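Local coordinates for flagella basal body P-ring formation protein flgA (Salmonella typhimurium, PDB 3TEE), which takes part in assembly of the flagellar P-ring in the periplasm, probably as a chaperone or modulator of the P-ring protein FlgI, at residues Q6-F11 with E37-M43; Q71-V77 with L96-D102; A138-K142 with V188-I194; A160-M165 with R175-T179. All blocks are in the same frame, centred on the assembly; numbering follows the deposited sequence.

Contact 1 of 4, residues Q6-F11 with E37-M43; sequences QLTTWF and EQPAFSM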
# COMPACT_ATOMS: atom_id res chain seq x y z
N GLN A 6 -28.61 11.65 -9.44
CA GLN A 6 -27.36 12.03 -10.09
C GLN A 6 -26.18 11.73 -9.18
O GLN A 6 -25.23 11.10 -9.64
CB GLN A 6 -27.39 13.52 -10.47
CG GLN A 6 -28.36 13.83 -11.61
CD GLN A 6 -28.36 15.32 -11.96
OE1 GLN A 6 -27.74 16.13 -11.29
NE2 GLN A 6 -29.09 15.72 -12.99
N LEU A 7 -26.23 12.15 -7.91
CA LEU A 7 -25.15 11.83 -6.97
C LEU A 7 -25.00 10.33 -6.77
O LEU A 7 -23.88 9.86 -6.69
CB LEU A 7 -25.35 12.51 -5.60
CG LEU A 7 -25.13 14.04 -5.57
CD1 LEU A 7 -25.71 14.63 -4.31
CD2 LEU A 7 -23.64 14.39 -5.72
N THR A 8 -26.13 9.58 -6.67
CA THR A 8 -26.10 8.11 -6.51
C THR A 8 -25.39 7.45 -7.70
O THR A 8 -24.52 6.59 -7.51
CB THR A 8 -27.52 7.55 -6.26
OG1 THR A 8 -28.03 8.11 -5.03
CG2 THR A 8 -27.54 6.01 -6.21
N THR A 9 -25.75 7.86 -8.93
CA THR A 9 -25.10 7.37 -10.15
C THR A 9 -23.62 7.81 -10.18
O THR A 9 -22.74 7.01 -10.49
CB THR A 9 -25.90 7.82 -11.42
OG1 THR A 9 -27.17 7.19 -11.40
CG2 THR A 9 -25.18 7.46 -12.73
N TRP A 10 -23.34 9.08 -9.84
CA TRP A 10 -21.95 9.56 -9.87
C TRP A 10 -21.05 8.74 -8.91
O TRP A 10 -20.03 8.19 -9.36
CB TRP A 10 -21.88 11.06 -9.57
CG TRP A 10 -20.54 11.68 -9.80
CD1 TRP A 10 -19.97 11.98 -11.00
CD2 TRP A 10 -19.68 12.21 -8.80
NE1 TRP A 10 -18.77 12.63 -10.81
CE2 TRP A 10 -18.55 12.77 -9.46
CE3 TRP A 10 -19.73 12.26 -7.39
CZ2 TRP A 10 -17.51 13.40 -8.77
CZ3 TRP A 10 -18.68 12.86 -6.71
CH2 TRP A 10 -17.58 13.41 -7.40
N PHE A 11 -21.44 8.61 -7.64
CA PHE A 11 -20.63 7.82 -6.70
C PHE A 11 -20.58 6.35 -7.06
O PHE A 11 -19.53 5.75 -6.87
CB PHE A 11 -21.09 7.98 -5.25
CG PHE A 11 -20.58 9.26 -4.63
CD1 PHE A 11 -19.27 9.33 -4.13
CD2 PHE A 11 -21.40 10.37 -4.51
CE1 PHE A 11 -18.79 10.51 -3.55
CE2 PHE A 11 -20.91 11.56 -3.94
CZ PHE A 11 -19.63 11.60 -3.43
N GLU A 37 -29.83 21.77 -14.36
CA GLU A 37 -30.30 20.42 -14.68
C GLU A 37 -29.18 19.38 -14.53
O GLU A 37 -29.43 18.27 -14.04
CB GLU A 37 -30.78 20.43 -16.14
CG GLU A 37 -31.67 19.28 -16.57
CD GLU A 37 -32.17 19.45 -17.99
OE1 GLU A 37 -32.80 20.49 -18.28
OE2 GLU A 37 -31.92 18.54 -18.81
N GLN A 38 -27.96 19.72 -15.00
CA GLN A 38 -26.85 18.79 -14.99
C GLN A 38 -25.62 19.43 -14.31
O GLN A 38 -24.70 19.87 -15.00
CB GLN A 38 -26.54 18.35 -16.46
CG GLN A 38 -25.61 17.13 -16.56
CD GLN A 38 -25.02 16.94 -17.95
OE1 GLN A 38 -25.41 17.59 -18.93
NE2 GLN A 38 -23.99 16.12 -18.04
N PRO A 39 -25.59 19.55 -12.97
CA PRO A 39 -24.40 20.16 -12.34
C PRO A 39 -23.14 19.34 -12.56
O PRO A 39 -23.22 18.13 -12.74
CB PRO A 39 -24.76 20.18 -10.85
CG PRO A 39 -25.87 19.22 -10.68
CD PRO A 39 -26.59 19.11 -11.98
N ALA A 40 -21.98 20.00 -12.59
CA ALA A 40 -20.71 19.29 -12.69
C ALA A 40 -20.29 18.98 -11.24
O ALA A 40 -20.14 19.89 -10.44
CB ALA A 40 -19.67 20.16 -13.38
N PHE A 41 -20.09 17.70 -10.91
CA PHE A 41 -19.65 17.28 -9.57
C PHE A 41 -18.16 17.02 -9.56
O PHE A 41 -17.61 16.46 -10.51
CB PHE A 41 -20.32 15.97 -9.11
CG PHE A 41 -21.82 16.03 -9.05
CD1 PHE A 41 -22.47 17.05 -8.35
CD2 PHE A 41 -22.60 15.02 -9.61
CE1 PHE A 41 -23.86 17.10 -8.28
CE2 PHE A 41 -24.00 15.08 -9.55
CZ PHE A 41 -24.61 16.12 -8.89
N SER A 42 -17.53 17.39 -8.46
CA SER A 42 -16.09 17.14 -8.28
C SER A 42 -15.76 17.06 -6.81
O SER A 42 -16.51 17.54 -5.94
CB SER A 42 -15.23 18.22 -8.94
OG SER A 42 -15.49 19.49 -8.39
N MET A 43 -14.65 16.39 -6.53
CA MET A 43 -14.12 16.26 -5.17
C MET A 43 -12.64 16.63 -5.11
O MET A 43 -12.12 17.25 -6.03
CB MET A 43 -14.33 14.84 -4.68
CG MET A 43 -15.75 14.54 -4.34
SD MET A 43 -15.83 13.02 -3.39
CE MET A 43 -14.84 13.51 -1.99
O HOH W 1 -25.21 16.08 -12.92

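Contact 2 of 4, residues Q71-V77 with L96-D102; sequences QATGNYV and LKRGRLD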
# COMPACT_ATOMS: atom_id res chain seq x y z
N GLN A 71 -22.66 5.57 1.71
CA GLN A 71 -22.54 4.20 2.24
C GLN A 71 -22.07 3.34 1.08
O GLN A 71 -22.71 3.32 0.03
CB GLN A 71 -23.90 3.69 2.75
CG GLN A 71 -24.49 4.52 3.88
CD GLN A 71 -25.77 3.93 4.43
OE1 GLN A 71 -26.42 3.08 3.82
NE2 GLN A 71 -26.13 4.33 5.64
N ALA A 72 -20.91 2.67 1.23
CA ALA A 72 -20.39 1.82 0.14
C ALA A 72 -20.11 0.45 0.71
O ALA A 72 -19.41 0.34 1.72
CB ALA A 72 -19.12 2.43 -0.47
N THR A 73 -20.75 -0.58 0.13
CA THR A 73 -20.58 -1.98 0.57
C THR A 73 -19.75 -2.70 -0.50
O THR A 73 -19.99 -2.52 -1.69
CB THR A 73 -21.93 -2.68 0.88
OG1 THR A 73 -22.62 -1.94 1.88
CG2 THR A 73 -21.76 -4.12 1.40
N GLY A 74 -18.76 -3.46 -0.05
CA GLY A 74 -17.87 -4.19 -0.93
C GLY A 74 -16.91 -5.05 -0.14
O GLY A 74 -17.03 -5.18 1.09
N ASN A 75 -15.94 -5.64 -0.85
CA ASN A 75 -14.98 -6.55 -0.26
C ASN A 75 -13.77 -5.83 0.35
O ASN A 75 -13.33 -4.76 -0.09
CB ASN A 75 -14.56 -7.65 -1.27
CG ASN A 75 -15.63 -8.69 -1.54
OD1 ASN A 75 -16.47 -9.00 -0.69
ND2 ASN A 75 -15.61 -9.30 -2.71
N TYR A 76 -13.27 -6.42 1.43
CA TYR A 76 -12.07 -5.94 2.11
C TYR A 76 -11.37 -7.18 2.67
O TYR A 76 -11.99 -8.24 2.78
CB TYR A 76 -12.39 -4.91 3.20
CG TYR A 76 -13.19 -5.45 4.36
CD1 TYR A 76 -12.56 -5.94 5.50
CD2 TYR A 76 -14.59 -5.47 4.33
CE1 TYR A 76 -13.29 -6.41 6.59
CE2 TYR A 76 -15.32 -5.98 5.39
CZ TYR A 76 -14.67 -6.45 6.52
OH TYR A 76 -15.38 -6.92 7.57
N VAL A 77 -10.11 -7.04 3.01
CA VAL A 77 -9.32 -8.15 3.52
C VAL A 77 -9.49 -8.20 5.04
O VAL A 77 -9.27 -7.20 5.72
CB VAL A 77 -7.83 -8.04 3.05
CG1 VAL A 77 -6.99 -9.22 3.58
CG2 VAL A 77 -7.73 -7.96 1.52
N LEU A 96 -11.35 -12.39 1.92
CA LEU A 96 -12.21 -11.28 1.53
C LEU A 96 -13.53 -11.45 2.23
O LEU A 96 -14.12 -12.52 2.20
CB LEU A 96 -12.42 -11.26 0.01
CG LEU A 96 -11.28 -10.80 -0.88
CD1 LEU A 96 -11.73 -10.84 -2.32
CD2 LEU A 96 -10.86 -9.33 -0.59
N LYS A 97 -13.98 -10.38 2.89
CA LYS A 97 -15.22 -10.29 3.61
C LYS A 97 -16.00 -9.13 2.98
O LYS A 97 -15.40 -8.15 2.51
CB LYS A 97 -14.88 -9.97 5.07
CG LYS A 97 -15.97 -10.30 6.04
CD LYS A 97 -15.41 -10.46 7.45
CE LYS A 97 -16.51 -10.75 8.43
NZ LYS A 97 -15.99 -10.91 9.82
N ARG A 98 -17.33 -9.23 2.97
CA ARG A 98 -18.21 -8.18 2.44
C ARG A 98 -18.67 -7.31 3.60
O ARG A 98 -19.11 -7.83 4.62
CB ARG A 98 -19.43 -8.81 1.73
CG ARG A 98 -20.43 -7.75 1.16
CD ARG A 98 -21.81 -8.32 0.73
NE ARG A 98 -22.74 -7.29 0.22
CZ ARG A 98 -22.52 -6.59 -0.88
NH1 ARG A 98 -23.37 -5.65 -1.27
NH2 ARG A 98 -21.41 -6.79 -1.58
N GLY A 99 -18.54 -5.99 3.45
CA GLY A 99 -18.98 -5.11 4.52
C GLY A 99 -19.04 -3.67 4.09
O GLY A 99 -18.67 -3.33 2.96
N ARG A 100 -19.45 -2.81 5.02
CA ARG A 100 -19.53 -1.37 4.83
C ARG A 100 -18.12 -0.75 4.86
O ARG A 100 -17.49 -0.59 5.93
CB ARG A 100 -20.48 -0.78 5.89
CG ARG A 100 -21.97 -0.98 5.56
CD ARG A 100 -22.51 0.08 4.57
NE ARG A 100 -22.38 1.42 5.15
CZ ARG A 100 -23.21 1.93 6.05
NH1 ARG A 100 -24.29 1.26 6.43
NH2 ARG A 100 -22.98 3.13 6.57
N LEU A 101 -17.58 -0.45 3.66
CA LEU A 101 -16.25 0.16 3.50
C LEU A 101 -16.10 1.45 4.27
O LEU A 101 -15.04 1.72 4.82
CB LEU A 101 -15.92 0.40 2.00
CG LEU A 101 -16.11 -0.80 1.07
CD1 LEU A 101 -15.83 -0.39 -0.38
CD2 LEU A 101 -15.22 -1.98 1.48
N ASP A 102 -17.18 2.23 4.34
CA ASP A 102 -17.21 3.52 5.04
C ASP A 102 -17.18 3.33 6.56
O ASP A 102 -17.03 4.31 7.28
CB ASP A 102 -18.43 4.36 4.61
CG ASP A 102 -19.74 3.65 4.82
OD1 ASP A 102 -19.97 2.59 4.14
OD2 ASP A 102 -20.55 4.12 5.67
O HOH W 2 -18.80 -7.97 -1.75
O HOH W 3 -14.51 -7.78 9.92
O HOH W 4 -18.08 -7.46 7.61

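Contact 3 of 4, residues A138-K142 with V188-I194; sequences AWRVK and VDSDGNI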
# COMPACT_ATOMS: atom_id res chain seq x y z
N ALA A 138 7.62 -9.10 3.59
CA ALA A 138 8.47 -10.17 4.11
C ALA A 138 9.96 -9.80 3.97
O ALA A 138 10.31 -8.97 3.12
CB ALA A 138 8.19 -11.47 3.37
N TRP A 139 10.82 -10.40 4.79
CA TRP A 139 12.25 -10.14 4.67
C TRP A 139 12.82 -11.04 3.59
O TRP A 139 12.77 -12.27 3.73
CB TRP A 139 12.98 -10.39 5.99
CG TRP A 139 12.51 -9.61 7.19
CD1 TRP A 139 12.36 -10.08 8.46
CD2 TRP A 139 12.24 -8.20 7.25
NE1 TRP A 139 12.01 -9.05 9.31
CE2 TRP A 139 11.92 -7.89 8.59
CE3 TRP A 139 12.26 -7.15 6.31
CZ2 TRP A 139 11.63 -6.59 9.01
CZ3 TRP A 139 11.95 -5.86 6.72
CH2 TRP A 139 11.61 -5.59 8.05
N ARG A 140 13.34 -10.46 2.50
CA ARG A 140 13.99 -11.25 1.44
C ARG A 140 15.37 -11.66 1.97
O ARG A 140 15.84 -12.77 1.73
CB ARG A 140 14.11 -10.44 0.13
CG ARG A 140 14.71 -11.20 -1.06
CD ARG A 140 13.87 -12.39 -1.51
NE ARG A 140 14.61 -13.33 -2.37
CZ ARG A 140 15.33 -14.36 -1.92
NH1 ARG A 140 15.45 -14.58 -0.62
NH2 ARG A 140 15.93 -15.16 -2.77
N VAL A 141 15.97 -10.76 2.76
CA VAL A 141 17.26 -10.97 3.39
C VAL A 141 17.06 -10.88 4.90
O VAL A 141 16.44 -9.93 5.38
CB VAL A 141 18.29 -9.95 2.82
CG1 VAL A 141 19.46 -9.72 3.75
CG2 VAL A 141 18.78 -10.38 1.44
N LYS A 142 17.56 -11.87 5.65
CA LYS A 142 17.46 -11.88 7.11
C LYS A 142 18.82 -11.72 7.76
O LYS A 142 19.80 -12.18 7.20
CB LYS A 142 16.78 -13.17 7.61
CG LYS A 142 15.32 -13.32 7.13
CD LYS A 142 14.76 -14.69 7.45
CE LYS A 142 13.35 -14.84 6.92
NZ LYS A 142 12.86 -16.24 7.03
N VAL A 188 18.53 -4.64 -1.74
CA VAL A 188 18.12 -6.05 -1.89
C VAL A 188 17.31 -6.21 -3.20
O VAL A 188 16.40 -5.42 -3.46
CB VAL A 188 17.32 -6.57 -0.67
CG1 VAL A 188 16.87 -8.02 -0.87
CG2 VAL A 188 18.14 -6.45 0.61
N ASP A 189 17.65 -7.23 -4.02
CA ASP A 189 16.90 -7.53 -5.24
C ASP A 189 16.02 -8.77 -5.00
O ASP A 189 16.15 -9.41 -3.94
CB ASP A 189 17.82 -7.64 -6.49
CG ASP A 189 18.75 -8.84 -6.61
OD1 ASP A 189 18.56 -9.82 -5.86
OD2 ASP A 189 19.64 -8.80 -7.49
N SER A 190 15.16 -9.13 -5.98
CA SER A 190 14.24 -10.28 -5.88
C SER A 190 14.93 -11.63 -5.62
O SER A 190 14.30 -12.52 -5.04
CB SER A 190 13.34 -10.35 -7.11
OG SER A 190 14.10 -10.53 -8.30
N ASP A 191 16.22 -11.77 -6.00
CA ASP A 191 17.01 -12.98 -5.80
C ASP A 191 17.73 -13.05 -4.44
O ASP A 191 18.43 -14.03 -4.16
CB ASP A 191 18.02 -13.17 -6.95
CG ASP A 191 17.38 -13.61 -8.25
OD1 ASP A 191 16.91 -14.77 -8.31
OD2 ASP A 191 17.36 -12.81 -9.20
N GLY A 192 17.53 -12.02 -3.61
CA GLY A 192 18.16 -11.94 -2.30
C GLY A 192 19.60 -11.46 -2.36
O GLY A 192 20.36 -11.64 -1.41
N ASN A 193 19.99 -10.85 -3.50
CA ASN A 193 21.33 -10.30 -3.70
C ASN A 193 21.33 -8.85 -3.23
O ASN A 193 20.29 -8.19 -3.24
CB ASN A 193 21.75 -10.35 -5.18
CG ASN A 193 21.78 -11.72 -5.81
OD1 ASN A 193 22.21 -12.71 -5.22
ND2 ASN A 193 21.37 -11.78 -7.08
N ILE A 194 22.51 -8.33 -2.88
CA ILE A 194 22.69 -6.96 -2.46
C ILE A 194 23.37 -6.23 -3.61
O ILE A 194 24.51 -6.56 -3.96
CB ILE A 194 23.53 -6.93 -1.15
CG1 ILE A 194 22.95 -7.85 -0.03
CG2 ILE A 194 23.88 -5.50 -0.70
CD1 ILE A 194 21.53 -7.77 0.31

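Contact 4 of 4, residues A160-M165 with R175-T179; sequences AEGQAM and RVRMT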
# COMPACT_ATOMS: atom_id res chain seq x y z
N ALA A 160 30.86 -10.62 -4.44
CA ALA A 160 31.45 -11.03 -3.17
C ALA A 160 30.42 -11.56 -2.19
O ALA A 160 29.25 -11.18 -2.25
CB ALA A 160 32.25 -9.89 -2.57
N GLU A 161 30.84 -12.49 -1.33
CA GLU A 161 29.96 -13.11 -0.34
C GLU A 161 30.14 -12.37 0.97
O GLU A 161 31.24 -11.91 1.29
CB GLU A 161 30.29 -14.60 -0.11
CG GLU A 161 30.91 -15.37 -1.27
CD GLU A 161 31.30 -16.80 -0.95
OE1 GLU A 161 30.81 -17.72 -1.65
OE2 GLU A 161 32.09 -17.01 -0.01
N GLY A 162 29.06 -12.28 1.72
CA GLY A 162 29.05 -11.65 3.02
C GLY A 162 27.88 -12.11 3.85
O GLY A 162 27.09 -12.94 3.41
N GLN A 163 27.76 -11.56 5.05
CA GLN A 163 26.67 -11.91 5.97
C GLN A 163 25.79 -10.69 6.17
O GLN A 163 26.28 -9.63 6.54
CB GLN A 163 27.26 -12.39 7.30
CG GLN A 163 26.33 -13.20 8.17
CD GLN A 163 27.01 -13.67 9.43
OE1 GLN A 163 28.06 -13.15 9.84
NE2 GLN A 163 26.43 -14.66 10.10
N ALA A 164 24.48 -10.83 5.90
CA ALA A 164 23.53 -9.74 6.10
C ALA A 164 23.53 -9.37 7.58
O ALA A 164 23.49 -10.25 8.45
CB ALA A 164 22.14 -10.15 5.68
N MET A 165 23.65 -8.09 7.86
CA MET A 165 23.67 -7.63 9.25
C MET A 165 22.27 -7.22 9.74
O MET A 165 22.06 -7.11 10.94
CB MET A 165 24.65 -6.48 9.39
CG MET A 165 26.08 -6.94 9.18
SD MET A 165 27.16 -5.57 9.48
CE MET A 165 27.18 -5.55 11.27
N ARG A 175 22.90 -3.94 5.01
CA ARG A 175 24.31 -3.83 5.34
C ARG A 175 24.81 -5.26 5.38
O ARG A 175 24.07 -6.17 5.76
CB ARG A 175 24.54 -3.09 6.67
CG ARG A 175 24.06 -1.63 6.64
CD ARG A 175 24.16 -0.92 7.99
NE ARG A 175 23.86 -1.78 9.15
CZ ARG A 175 22.65 -2.02 9.63
NH1 ARG A 175 21.57 -1.48 9.06
NH2 ARG A 175 22.49 -2.81 10.69
N VAL A 176 26.00 -5.46 4.86
CA VAL A 176 26.59 -6.78 4.70
C VAL A 176 27.99 -6.77 5.25
O VAL A 176 28.83 -5.97 4.82
CB VAL A 176 26.58 -7.21 3.19
CG1 VAL A 176 27.19 -8.59 3.00
CG2 VAL A 176 25.18 -7.15 2.58
N ARG A 177 28.26 -7.69 6.18
CA ARG A 177 29.61 -7.82 6.70
C ARG A 177 30.39 -8.78 5.79
O ARG A 177 29.98 -9.92 5.59
CB ARG A 177 29.57 -8.31 8.16
CG ARG A 177 30.93 -8.45 8.80
CD ARG A 177 30.82 -9.13 10.17
NE ARG A 177 32.15 -9.16 10.78
CZ ARG A 177 33.07 -10.08 10.54
NH1 ARG A 177 32.79 -11.14 9.78
NH2 ARG A 177 34.27 -9.98 11.08
N MET A 178 31.47 -8.28 5.20
CA MET A 178 32.39 -9.10 4.39
C MET A 178 33.24 -9.93 5.36
O MET A 178 33.32 -9.60 6.56
CB MET A 178 33.28 -8.21 3.50
CG MET A 178 32.49 -7.20 2.67
SD MET A 178 31.06 -7.93 1.84
CE MET A 178 31.81 -8.41 0.40
N THR A 179 33.88 -11.00 4.86
CA THR A 179 34.68 -11.92 5.67
C THR A 179 35.74 -11.26 6.58
O THR A 179 35.94 -11.72 7.70
CB THR A 179 35.16 -13.13 4.84
OG1 THR A 179 35.65 -14.13 5.73
CG2 THR A 179 36.22 -12.76 3.80
O HOH W 5 33.78 -11.51 1.84
O HOH W 6 30.50 -12.03 8.52

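Contact 1 of 4, residues Q6-F11 with E37-M43
Phe41 and Trp10 meet with their rings inclined by 60°, the edge of Phe41 turned toward the five-membered ring of Trp10 in a T-shaped (edge-to-face) pair whose centroids lie 5.4 Å apart. The same face of the indole carries Phe41 CB, which sits over the six-membered ring, 3.7 Å from its centroid and 13° off the normal, as a CH-pi contact. Near the plane of the indole, at its edge, Met43 CG approaches Trp10 CH2 to 3.7 Å. Phe41 receives Leu7 over one of its own faces, with Leu7 CD2 3.7 Å from the ring centroid and nearly on the normal, while Gln6 CB lies at its edge. Trp10 reaches the strand because its CG stands anti to the backbone N (chi1 -170°); the indole and the Phe41 side chain then run past one another head to tail. Met43 SD adds Met-aromatic contacts, at the edge of Trp10 and obliquely to Phe11, where Phe11 CE1 is 3.9 Å away. The polar end of the interface belongs to Gln6: its extended side chain brings NE2 to Glu37 O at 2.8 Å, an almost straight bond lying in the amide plane. Gln6 OE1 rests against Pro39 CD at 3.3 Å and accepts a weak bond from a water that also donates to Pro39 O. Leu7 and Phe11 continue onto valines of strands 21-26, 53-59 and 62-79, so the contact belongs to a helix-on-sheet hydrophobic core, with helix 2-14 lying against the antiparallel sheet that strand 40-42 joins.

Contact 2 of 4, residues Q71-V77 with L96-D102
Asp102 OD1 accepts two hydrogen bonds, one from Ala72 N across the contact at 3.1 Å and one from Arg100 NE at 2.9 Å. The two donors come differently: Arg100 uses the syn lone pair, whereas Ala72 N stands above the carboxylate plane, 56° out of it. Arg100 NH2 completes a side-on, two-nitrogen salt bridge by holding Asp102 OD2, which fixes the rotation of both flat groups. The bends at chi2 and chi3 of Arg100 fold its guanidinium back over Gln71, whose amide is stacked on it with the planes 26° apart and Gln71 CG 3.4 Å from Arg100 NH2. Beyond this end the strands pair antiparallel: Gly74 with Gly99 and Tyr76 with Lys97 are hydrogen-bonded pairs, and Leu101 N, past the last bridge, still bonds to Ala72 O at 2.8 Å. Tyr76 CG lies between its backbone N and carbonyl carbon (chi1 65°), which lays the ring over the neighbouring strand, with Lys97 CB over its face and Gly99 N at its edge. Lys97 runs beside the ring in the same direction, its CD 3.5 Å from Tyr76 OH. On the face bearing Thr73 and Arg98, Thr73 CG2 covers the guanidinium, 3.4 Å from Arg98 CZ, while Arg98 itself forms salt bridges to Asp20 and Glu21. Strand 62-79 pairs with strand 94-100 here and also with strands 21-26 and 53-59; Gln71 and Thr73 make backbone bonds toward residues 20-23, and Tyr76 also packs on Leu104 and Leu110.

Contact 3 of 4, residues A138-K142 with V188-I194
Arg140 CG stands anti to the backbone N (chi1 -177°) and the chain then turns at chi2 (63°), a course that lays the guanidinium over the beta turn running from Asp189 to Gly192. In that position Arg140 NE donates to Ser190 O at 2.8 Å. The oxygen lies in the guanidinium plane, yet the donor stands 51° out of the carbonyl plane, away from a lone pair. One face of the guanidinium rests on Gly192, whose CA is 3.7 Å above the plane near its centre. Gly192 has no side chain to keep the flat group off the backbone, and it ends the type I turn with a positive phi. The bond from Gly192 N to Asp189 O closes the turn, and Asp189 OD1 accepts from Asn193 N at 2.9 Å just after it, tying the first residue of the turn to the chain that leaves it. The carboxylates of Asp189 and Asp191 do not touch the guanidinium of Arg140, although their charge may favour its position. Nearer the backbone, the aliphatic part of Arg140 touches Val188, with Arg140 CB 3.8 Å from Val188 CG1. Val141 CG2 reaches that same methyl, also at 3.8 Å, and lies 4.0 Å from Ile194 CD1. Val141 continues onto Val147, and Ile194 onto Val147, Ala174 and Val176. Arg140 and Val141 both face Ala168, a classic beta bulge, which here meets the type I turn linking strands 183-188 and 194-197.

Contact 4 of 4, residues A160-M165 with R175-T179
Met165 and Arg177 cross obliquely on one side of the antiparallel beta hairpin formed by strands 157-164 and 173-178. Met165 CG lies beside its backbone N, anti to the carbonyl carbon (chi1 -67°), and this brings Met165 SD to 3.9 Å from Arg177 CB. Arg177 itself is extended from CG to NE and leads its guanidinium away from the partner strand. Gln163, on the same face of the sheet, is extended too; a water joins the two ends, donating to Gln163 OE1 and accepting from Arg177 NH1 in the guanidinium plane, while Gln163 NE2 is held by Gly144 O. The backbones of this pair are joined both ways, by Gln163 N to Arg177 O and Arg177 N to Gln163 O, each 2.8 Å long. A third bond, Met165 N to Arg175 O, is almost straight at 175° and extends the pairing past Ala164. On the opposite face Val176 CG1 lies 3.6 Å from Gly162 CA, so the valine packs directly on bare backbone; Val176 also reaches Val147 and Val149 of strand 146-152. Glu161 points away from the hairpin partner and forms a salt bridge with Arg146. A water donates to Glu161 O and accepts from Thr179 N, linking the two chain segments there. Met178 bends at chi2 and chi3 and turns its end toward Ala160, where Met178 CE lies only 3.3 Å from Ala160 CB, tighter than usual van der Waals contact.

Along the chain, contacts 1 and 2 come in series, followed by contact 3, inside whose loop contact 4 is nested. Contacts 1 and 2, with centres about 23 Å apart, do not touch but reach one antiparallel sheet, contact 1 through helix 2-14 and contact 2 through strands 62-79 and 94-100. Contacts 3 and 4 lie together on the other side of the chain's centre, their own centres about 13 Å apart. Contact 4 joins two strands of a second, five-stranded sheet; contact 3 joins the loop before that sheet to the turn between its last two strands. With contacts 1 and 4 centred about 58 Å apart, the molecule is elongated, consistent with the open form of a flexible FlgA.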